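Local atomic coordinates of apicoplast TIC22, putative (Plasmodium falciparum 3D7, PDB entry 4E6Z), a protein that acts as an essential chaperone required for protein import into the apicoplast, probably working with the TIC complex. Residues Phe195-Leu200 with Val234-Lys239; Cys100-Cys105 with Ile164-Ile169. All coordinates share one frame; numbering follows the deposited sequence.

Contact 1: Phe195-Leu200 with Val234-Lys239; sequences FYAENL and VDYKIK
Tyr196 and Lys239 face each other as an antiparallel hydrogen-bonded pair: Tyr196 N gives a bond of 3.1 Å to Lys239 O and Lys239 N one of 2.9 Å to Tyr196 O. Ala197 and Ile238 follow as the non-hydrogen-bonded pair, and Glu198 N then reaches Lys237 O at 3.3 Å. On the Tyr196-Lys239 side the lysine runs extended beyond CG, its CB 3.5 Å from Tyr196 CE2 and its CD beside the phenol oxygen. With chi1 at 81°, Tyr196 CG is flanked by both backbone branches, which brings the ring against that chain. The ammonium goes on to Glu198, where Lys239 NZ meets Glu198 OE2 at 2.7 Å in a salt bridge, approaching from above the carboxylate plane. Glu198 bends at chi2 (-79°) to get there, and its CG packs on Lys237 CB.

The pairing joins an outermost strand, 238-242, to strand 193-203 of a mixed four-stranded sheet, and a type I turn from Ala197 to Leu200 interrupts the latter just where the pairing stops. Within the turn, Asn199 ND2 donates to Asp235 O at 2.7 Å, the acceptor lying in the amide plane. Tyr236 lies on the opposite side, with Ala197 and Leu200: Ala197 CB is 3.9 Å from Tyr236 CD1, Leu200 CB approaches CE1, and Val234 CG1 lies over one face of the ring, near its margin. Helix 216-227 backs this apolar side, with Leu219 against Phe195 and Leu200, and Ile223 against Tyr236.

Contact 2: Cys100-Cys105 with Ile164-Ile169; sequences CYMFLC and IYWKLI
Strands 100-103 and 164-169 run parallel, their axes 4.6 Å apart at closest and turned by 29°, in a register that pairs Cys100 with Trp166 and Phe103 with Ile169. Five backbone bonds zigzag between them, from Cys100 N to Tyr165 O at one end to Leu104 N donating to Ile169 O at the other. Water 1 extends this last link, donating to Ile169 O and accepting from Cys105 N.

On one side of the sheet Trp166 meets Cys100, Ile164 and Met102. Cys100 CB lies 3.5 Å from Trp166 CZ3, and Cys100 SG stands 4.5 Å from the centroid of the six-membered ring, an oblique sulfur-aromatic contact. Ile164 CG2 covers one face near the rim and also touches Cys100 SG. The side chain of Met102, a selenomethionine, runs roughly perpendicular to that of Trp166; its bend at chi3 (-59°) carries CE to 3.8 Å from Trp166 CB and on toward Leu168 CB. Leu104 CG adds a contact with Leu168 CD1.

The other side carries Tyr101 and Lys167 side by side, with Lys167 CD 3.6 Å from Tyr101 CE1, while Ile169 CD1 comes at the edge of the tyrosine ring. Ile169 CB lies against Phe103 CD1 at 3.7 Å. The phenol oxygen of Tyr101 is hydrogen-bonded to Glu94.

Helix 135-150 packs on the Trp166 side through Leu141 and Met142, and strand 78-83, which shares a backbone bond between Phe80 and Phe103, adds Val79 and Leu81 there; helix 106-119, for which Cys105 is the N-cap, covers Phe103 and Tyr101 through Met112.

In the fold
The two contacts belong to separate mixed sheets on opposite sides of the chain's centre, their centres about 29 Å apart and their nearest atoms about 10 Å apart, without touching. Along the sequence contact 2 closes before contact 1 opens, and helix 172-179 lies between them in the chain; Gln174, Asn177 and Ala178 of this helix meet Phe195 of contact 1. Contact 2 is the more central, about 10 Å from the chain's centre against 20 Å for contact 1, measured from the centre of each contact. A glycerol, probably from the crystallisation liquor, sits about 3 Å from the side chain of Tyr101 in contact 2.

Contact 1: Phe195-Leu200 with Val234-Lys239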
ATOM      1  N   PHE A 195      -7.088  -3.674   6.759  1.00 42.87           N
ATOM      2  CA  PHE A 195      -8.224  -3.767   7.669  1.00 43.87           C
ATOM      3  C   PHE A 195      -9.326  -4.669   7.120  1.00 42.24           C
ATOM      4  O   PHE A 195      -9.557  -4.716   5.913  1.00 46.68           O
ATOM      5  CB  PHE A 195      -8.795  -2.371   7.937  1.00 41.52           C
ATOM      6  CG  PHE A 195      -7.772  -1.376   8.411  1.00 43.78           C
ATOM      7  CD1 PHE A 195      -7.561  -1.170   9.766  1.00 48.07           C
ATOM      8  CD2 PHE A 195      -7.023  -0.646   7.502  1.00 45.07           C
ATOM      9  CE1 PHE A 195      -6.616  -0.258  10.203  1.00 49.74           C
ATOM     10  CE2 PHE A 195      -6.081   0.273   7.934  1.00 43.35           C
ATOM     11  CZ  PHE A 195      -5.879   0.468   9.286  1.00 42.04           C
ATOM     12  N   TYR A 196     -10.009  -5.383   8.010  1.00 52.29           N
ATOM     13  CA  TYR A 196     -11.173  -6.168   7.603  1.00 50.19           C
ATOM     14  C   TYR A 196     -12.209  -6.275   8.718  1.00 55.35           C
ATOM     15  O   TYR A 196     -11.907  -6.031   9.887  1.00 51.35           O
ATOM     16  CB  TYR A 196     -10.760  -7.559   7.111  1.00 45.33           C
ATOM     17  CG  TYR A 196     -10.513  -8.567   8.208  1.00 55.79           C
ATOM     18  CD1 TYR A 196     -11.480  -9.507   8.541  1.00 65.37           C
ATOM     19  CD2 TYR A 196      -9.315  -8.584   8.906  1.00 61.28           C
ATOM     20  CE1 TYR A 196     -11.265 -10.433   9.544  1.00 71.73           C
ATOM     21  CE2 TYR A 196      -9.089  -9.507   9.911  1.00 70.82           C
ATOM     22  CZ  TYR A 196     -10.066 -10.430  10.227  1.00 76.69           C
ATOM     23  OH  TYR A 196      -9.840 -11.349  11.228  1.00 83.24           O
ATOM     24  N   ALA A 197     -13.433  -6.636   8.342  1.00 63.85           N
ATOM     25  CA  ALA A 197     -14.526  -6.793   9.296  1.00 59.73           C
ATOM     26  C   ALA A 197     -15.015  -8.237   9.331  1.00 53.40           C
ATOM     27  O   ALA A 197     -15.088  -8.908   8.298  1.00 44.51           O
ATOM     28  CB  ALA A 197     -15.668  -5.849   8.955  1.00 58.92           C
ATOM     29  N   GLU A 198     -15.356  -8.699  10.530  1.00 73.07           N
ATOM     30  CA  GLU A 198     -15.756 -10.085  10.769  1.00 80.67           C
ATOM     31  C   GLU A 198     -16.863 -10.600   9.853  1.00 79.78           C
ATOM     32  O   GLU A 198     -16.728 -11.652   9.223  1.00 80.84           O
ATOM     33  CB  GLU A 198     -16.201 -10.249  12.223  1.00 83.56           C
ATOM     34  CG  GLU A 198     -15.112  -9.980  13.241  1.00 93.08           C
ATOM     35  CD  GLU A 198     -14.157 -11.147  13.404  1.00101.98           C
ATOM     36  OE1 GLU A 198     -13.558 -11.580  12.396  1.00102.83           O
ATOM     37  OE2 GLU A 198     -14.005 -11.628  14.547  1.00104.99           O
ATOM     38  N   ASN A 199     -17.964  -9.863   9.792  1.00 71.96           N
ATOM     39  CA  ASN A 199     -19.160 -10.357   9.117  1.00 70.13           C
ATOM     40  C   ASN A 199     -19.404  -9.710   7.760  1.00 61.95           C
ATOM     41  O   ASN A 199     -20.542  -9.617   7.302  1.00 60.50           O
ATOM     42  CB  ASN A 199     -20.379 -10.167  10.023  1.00 74.19           C
ATOM     43  CG  ASN A 199     -20.273 -10.958  11.315  1.00 71.73           C
ATOM     44  OD1 ASN A 199     -20.322 -12.189  11.308  1.00 68.54           O
ATOM     45  ND2 ASN A 199     -20.120 -10.255  12.433  1.00 61.93           N
ATOM     46  N   LEU A 200     -18.325  -9.271   7.122  1.00 53.17           N
ATOM     47  CA  LEU A 200     -18.408  -8.565   5.847  1.00 53.06           C
ATOM     48  C   LEU A 200     -17.822  -9.396   4.707  1.00 56.72           C
ATOM     49  O   LEU A 200     -16.727  -9.946   4.826  1.00 62.03           O
ATOM     50  CB  LEU A 200     -17.680  -7.222   5.937  1.00 48.77           C
ATOM     51  CG  LEU A 200     -17.772  -6.329   4.702  1.00 54.92           C
ATOM     52  CD1 LEU A 200     -19.216  -5.922   4.453  1.00 58.56           C
ATOM     53  CD2 LEU A 200     -16.893  -5.104   4.863  1.00 49.89           C
ATOM     54  N   VAL A 234     -26.004  -6.492  13.323  1.00 81.29           N
ATOM     55  CA  VAL A 234     -24.774  -7.268  13.257  1.00 84.98           C
ATOM     56  C   VAL A 234     -23.575  -6.469  13.760  1.00 85.03           C
ATOM     57  O   VAL A 234     -23.457  -5.271  13.494  1.00 85.20           O
ATOM     58  CB  VAL A 234     -24.496  -7.736  11.815  1.00 86.13           C
ATOM     59  CG1 VAL A 234     -23.217  -8.557  11.758  1.00 85.59           C
ATOM     60  CG2 VAL A 234     -25.671  -8.534  11.282  1.00 97.51           C
ATOM     61  N   ASP A 235     -22.689  -7.136  14.492  1.00 81.49           N
ATOM     62  CA  ASP A 235     -21.449  -6.513  14.934  1.00 82.75           C
ATOM     63  C   ASP A 235     -20.359  -6.679  13.883  1.00 69.11           C
ATOM     64  O   ASP A 235     -20.131  -7.776  13.377  1.00 68.12           O
ATOM     65  CB  ASP A 235     -20.978  -7.114  16.258  1.00 96.04           C
ATOM     66  CG  ASP A 235     -19.629  -6.570  16.696  1.00107.97           C
ATOM     67  OD1 ASP A 235     -19.347  -5.382  16.425  1.00110.31           O
ATOM     68  OD2 ASP A 235     -18.849  -7.330  17.311  1.00111.68           O
ATOM     69  N   TYR A 236     -19.694  -5.580  13.551  1.00 66.78           N
ATOM     70  CA  TYR A 236     -18.566  -5.634  12.631  1.00 64.33           C
ATOM     71  C   TYR A 236     -17.258  -5.346  13.350  1.00 59.46           C
ATOM     72  O   TYR A 236     -16.728  -4.235  13.294  1.00 59.19           O
ATOM     73  CB  TYR A 236     -18.770  -4.676  11.461  1.00 53.58           C
ATOM     74  CG  TYR A 236     -19.825  -5.161  10.504  1.00 56.33           C
ATOM     75  CD1 TYR A 236     -19.518  -6.100   9.529  1.00 58.88           C
ATOM     76  CD2 TYR A 236     -21.131  -4.702  10.586  1.00 58.08           C
ATOM     77  CE1 TYR A 236     -20.479  -6.559   8.657  1.00 67.45           C
ATOM     78  CE2 TYR A 236     -22.102  -5.157   9.720  1.00 63.30           C
ATOM     79  CZ  TYR A 236     -21.767  -6.085   8.756  1.00 69.62           C
ATOM     80  OH  TYR A 236     -22.721  -6.542   7.882  1.00 75.51           O
ATOM     81  N   LYS A 237     -16.757  -6.364  14.039  1.00 55.53           N
ATOM     82  CA  LYS A 237     -15.476  -6.278  14.718  1.00 63.60           C
ATOM     83  C   LYS A 237     -14.376  -5.986  13.699  1.00 57.91           C
ATOM     84  O   LYS A 237     -14.060  -6.818  12.846  1.00 54.25           O
ATOM     85  CB  LYS A 237     -15.193  -7.587  15.460  1.00 70.13           C
ATOM     86  CG  LYS A 237     -14.739  -7.418  16.898  1.00 81.14           C
ATOM     87  CD  LYS A 237     -13.235  -7.261  17.001  1.00 86.00           C
ATOM     88  CE  LYS A 237     -12.798  -7.230  18.457  1.00 92.21           C
ATOM     89  NZ  LYS A 237     -11.316  -7.206  18.597  1.00 95.05           N
ATOM     90  N   ILE A 238     -13.806  -4.791  13.782  1.00 54.91           N
ATOM     91  CA  ILE A 238     -12.725  -4.399  12.887  1.00 52.77           C
ATOM     92  C   ILE A 238     -11.400  -4.972  13.379  1.00 53.01           C
ATOM     93  O   ILE A 238     -11.035  -4.808  14.543  1.00 58.53           O
ATOM     94  CB  ILE A 238     -12.627  -2.868  12.770  1.00 50.24           C
ATOM     95  CG1 ILE A 238     -13.885  -2.312  12.096  1.00 46.37           C
ATOM     96  CG2 ILE A 238     -11.361  -2.458  12.009  1.00 48.67           C
ATOM     97  CD1 ILE A 238     -13.927  -0.801  12.032  1.00 41.89           C
ATOM     98  N   LYS A 239     -10.690  -5.660  12.491  1.00 50.98           N
ATOM     99  CA  LYS A 239      -9.410  -6.259  12.846  1.00 51.44           C
ATOM    100  C   LYS A 239      -8.304  -5.858  11.871  1.00 51.03           C
ATOM    101  O   LYS A 239      -8.567  -5.539  10.712  1.00 45.19           O
ATOM    102  CB  LYS A 239      -9.536  -7.780  12.929  1.00 51.75           C
ATOM    103  CG  LYS A 239     -10.503  -8.240  14.006  1.00 59.52           C
ATOM    104  CD  LYS A 239     -10.523  -9.749  14.148  1.00 69.61           C
ATOM    105  CE  LYS A 239     -11.405 -10.165  15.318  1.00 81.31           C
ATOM    106  NZ  LYS A 239     -11.477 -11.645  15.486  1.00 92.24           N
TER

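Contact 2: Cys100-Cys105 with Ile164-Ile169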
ATOM      1  N   CYS A 100      15.825   2.840  -2.002  1.00 51.45           N
ATOM      2  CA  CYS A 100      14.773   3.564  -2.701  1.00 46.89           C
ATOM      3  C   CYS A 100      13.444   3.402  -1.962  1.00 44.05           C
ATOM      4  O   CYS A 100      13.183   2.363  -1.360  1.00 48.06           O
ATOM      5  CB  CYS A 100      14.660   3.110  -4.162  1.00 45.53           C
ATOM      6  SG  CYS A 100      16.028   3.692  -5.220  1.00 56.42           S
ATOM      7  N   TYR A 101      12.617   4.439  -2.010  1.00 39.84           N
ATOM      8  CA  TYR A 101      11.367   4.480  -1.261  1.00 36.88           C
ATOM      9  C   TYR A 101      10.144   4.249  -2.138  1.00 38.50           C
ATOM     10  O   TYR A 101       9.980   4.881  -3.178  1.00 36.85           O
ATOM     11  CB  TYR A 101      11.243   5.822  -0.536  1.00 36.89           C
ATOM     12  CG  TYR A 101      12.277   6.002   0.549  1.00 53.68           C
ATOM     13  CD1 TYR A 101      12.067   5.492   1.821  1.00 57.05           C
ATOM     14  CD2 TYR A 101      13.470   6.666   0.298  1.00 61.51           C
ATOM     15  CE1 TYR A 101      13.013   5.645   2.818  1.00 67.17           C
ATOM     16  CE2 TYR A 101      14.424   6.825   1.289  1.00 68.06           C
ATOM     17  CZ  TYR A 101      14.188   6.310   2.547  1.00 72.55           C
ATOM     18  OH  TYR A 101      15.125   6.463   3.542  1.00 82.24           O
HETATM   19  N   MSE A 102       9.287   3.334  -1.709  1.00 37.20           N
HETATM   20  CA  MSE A 102       8.040   3.063  -2.405  1.00 41.60           C
HETATM   21  C   MSE A 102       6.871   3.298  -1.456  1.00 38.54           C
HETATM   22  O   MSE A 102       6.823   2.722  -0.373  1.00 39.83           O
HETATM   23  CB  MSE A 102       8.026   1.623  -2.899  1.00 42.52           C
HETATM   24  CG  MSE A 102       9.238   1.263  -3.720  1.00 37.49           C
HETATM   25 SE   MSE A 102       9.191  -0.572  -4.358  1.00 52.46          SE
HETATM   26  CE  MSE A 102       9.093  -1.511  -2.646  1.00 49.70           C
ATOM     27  N   PHE A 103       5.941   4.158  -1.853  1.00 40.33           N
ATOM     28  CA  PHE A 103       4.843   4.553  -0.975  1.00 29.70           C
ATOM     29  C   PHE A 103       3.519   3.928  -1.406  1.00 39.84           C
ATOM     30  O   PHE A 103       3.184   3.910  -2.591  1.00 35.90           O
ATOM     31  CB  PHE A 103       4.709   6.077  -0.937  1.00 29.87           C
ATOM     32  CG  PHE A 103       5.943   6.784  -0.447  1.00 36.19           C
ATOM     33  CD1 PHE A 103       6.087   7.105   0.893  1.00 34.39           C
ATOM     34  CD2 PHE A 103       6.962   7.127  -1.329  1.00 32.22           C
ATOM     35  CE1 PHE A 103       7.221   7.751   1.351  1.00 36.39           C
ATOM     36  CE2 PHE A 103       8.101   7.780  -0.879  1.00 41.76           C
ATOM     37  CZ  PHE A 103       8.232   8.094   0.465  1.00 41.40           C
ATOM     38  N   LEU A 104       2.768   3.413  -0.438  1.00 40.14           N
ATOM     39  CA  LEU A 104       1.436   2.887  -0.716  1.00 34.87           C
ATOM     40  C   LEU A 104       0.427   4.025  -0.810  1.00 36.15           C
ATOM     41  O   LEU A 104      -0.636   3.875  -1.413  1.00 41.23           O
ATOM     42  CB  LEU A 104       1.021   1.869   0.348  1.00 26.31           C
ATOM     43  CG  LEU A 104       1.579   0.461   0.124  1.00 34.57           C
ATOM     44  CD1 LEU A 104       1.630  -0.337   1.420  1.00 37.29           C
ATOM     45  CD2 LEU A 104       0.765  -0.273  -0.936  1.00 34.64           C
ATOM     46  N   CYS A 105       0.773   5.166  -0.217  1.00 39.07           N
ATOM     47  CA  CYS A 105      -0.079   6.354  -0.261  1.00 31.88           C
ATOM     48  C   CYS A 105       0.618   7.471  -1.023  1.00 42.67           C
ATOM     49  O   CYS A 105       1.730   7.863  -0.670  1.00 39.73           O
ATOM     50  CB  CYS A 105      -0.440   6.822   1.152  1.00 30.86           C
ATOM     51  SG  CYS A 105      -1.373   8.374   1.221  1.00 48.46           S
ATOM     52  N   ILE A 164      20.208  -2.280  -4.663  1.00 79.28           N
ATOM     53  CA  ILE A 164      19.261  -1.328  -4.102  1.00 70.40           C
ATOM     54  C   ILE A 164      18.253  -2.006  -3.184  1.00 66.22           C
ATOM     55  O   ILE A 164      17.628  -2.997  -3.555  1.00 69.03           O
ATOM     56  CB  ILE A 164      18.491  -0.584  -5.210  1.00 66.96           C
ATOM     57  CG1 ILE A 164      19.455   0.240  -6.067  1.00 68.78           C
ATOM     58  CG2 ILE A 164      17.405   0.297  -4.606  1.00 61.03           C
ATOM     59  CD1 ILE A 164      18.783   0.960  -7.218  1.00 61.51           C
ATOM     60  N   TYR A 165      18.102  -1.465  -1.981  1.00 65.77           N
ATOM     61  CA  TYR A 165      17.074  -1.930  -1.062  1.00 58.97           C
ATOM     62  C   TYR A 165      15.777  -1.151  -1.277  1.00 55.49           C
ATOM     63  O   TYR A 165      15.687   0.033  -0.950  1.00 58.56           O
ATOM     64  CB  TYR A 165      17.542  -1.809   0.390  1.00 65.92           C
ATOM     65  CG  TYR A 165      16.476  -2.171   1.402  1.00 73.71           C
ATOM     66  CD1 TYR A 165      15.994  -3.469   1.497  1.00 76.14           C
ATOM     67  CD2 TYR A 165      15.953  -1.216   2.263  1.00 77.61           C
ATOM     68  CE1 TYR A 165      15.021  -3.806   2.418  1.00 76.19           C
ATOM     69  CE2 TYR A 165      14.979  -1.543   3.188  1.00 80.00           C
ATOM     70  CZ  TYR A 165      14.516  -2.839   3.261  1.00 81.78           C
ATOM     71  OH  TYR A 165      13.545  -3.170   4.181  1.00 90.00           O
ATOM     72  N   TRP A 166      14.781  -1.825  -1.840  1.00 48.38           N
ATOM     73  CA  TRP A 166      13.485  -1.212  -2.097  1.00 53.52           C
ATOM     74  C   TRP A 166      12.616  -1.252  -0.844  1.00 54.48           C
ATOM     75  O   TRP A 166      12.139  -2.313  -0.445  1.00 57.64           O
ATOM     76  CB  TRP A 166      12.789  -1.926  -3.256  1.00 52.51           C
ATOM     77  CG  TRP A 166      13.580  -1.867  -4.525  1.00 60.75           C
ATOM     78  CD1 TRP A 166      14.467  -2.800  -4.990  1.00 63.25           C
ATOM     79  CD2 TRP A 166      13.567  -0.810  -5.489  1.00 62.10           C
ATOM     80  NE1 TRP A 166      14.998  -2.389  -6.189  1.00 66.49           N
ATOM     81  CE2 TRP A 166      14.464  -1.168  -6.517  1.00 65.11           C
ATOM     82  CE3 TRP A 166      12.882   0.406  -5.585  1.00 59.77           C
ATOM     83  CZ2 TRP A 166      14.693  -0.357  -7.624  1.00 60.38           C
ATOM     84  CZ3 TRP A 166      13.113   1.213  -6.685  1.00 61.21           C
ATOM     85  CH2 TRP A 166      14.008   0.827  -7.690  1.00 59.23           C
ATOM     86  N   LYS A 167      12.419  -0.090  -0.229  1.00 51.10           N
ATOM     87  CA  LYS A 167      11.691   0.011   1.034  1.00 45.08           C
ATOM     88  C   LYS A 167      10.239   0.434   0.825  1.00 44.89           C
ATOM     89  O   LYS A 167       9.964   1.525   0.328  1.00 46.69           O
ATOM     90  CB  LYS A 167      12.398   0.994   1.967  1.00 52.11           C
ATOM     91  CG  LYS A 167      11.692   1.236   3.284  1.00 58.12           C
ATOM     92  CD  LYS A 167      12.393   2.326   4.084  1.00 73.17           C
ATOM     93  CE  LYS A 167      13.741   1.857   4.603  1.00 86.23           C
ATOM     94  NZ  LYS A 167      13.598   0.764   5.605  1.00 97.01           N
ATOM     95  N   LEU A 168       9.315  -0.439   1.214  1.00 40.61           N
ATOM     96  CA  LEU A 168       7.890  -0.156   1.079  1.00 43.69           C
ATOM     97  C   LEU A 168       7.388   0.623   2.293  1.00 42.97           C
ATOM     98  O   LEU A 168       7.616   0.222   3.433  1.00 49.93           O
ATOM     99  CB  LEU A 168       7.107  -1.463   0.916  1.00 43.39           C
ATOM    100  CG  LEU A 168       5.594  -1.393   0.677  1.00 46.12           C
ATOM    101  CD1 LEU A 168       5.272  -0.727  -0.651  1.00 38.84           C
ATOM    102  CD2 LEU A 168       4.986  -2.786   0.735  1.00 49.64           C
ATOM    103  N   ILE A 169       6.706   1.736   2.042  1.00 39.12           N
ATOM    104  CA  ILE A 169       6.168   2.572   3.112  1.00 43.66           C
ATOM    105  C   ILE A 169       4.639   2.559   3.148  1.00 40.29           C
ATOM    106  O   ILE A 169       3.990   3.120   2.262  1.00 39.00           O
ATOM    107  CB  ILE A 169       6.617   4.037   2.950  1.00 44.74           C
ATOM    108  CG1 ILE A 169       8.120   4.117   2.682  1.00 50.08           C
ATOM    109  CG2 ILE A 169       6.228   4.848   4.182  1.00 37.01           C
ATOM    110  CD1 ILE A 169       8.963   3.518   3.780  1.00 57.04           C
TER
HETATM  111  O   HOH W   1       2.790   5.432   1.821  1.00 29.82           O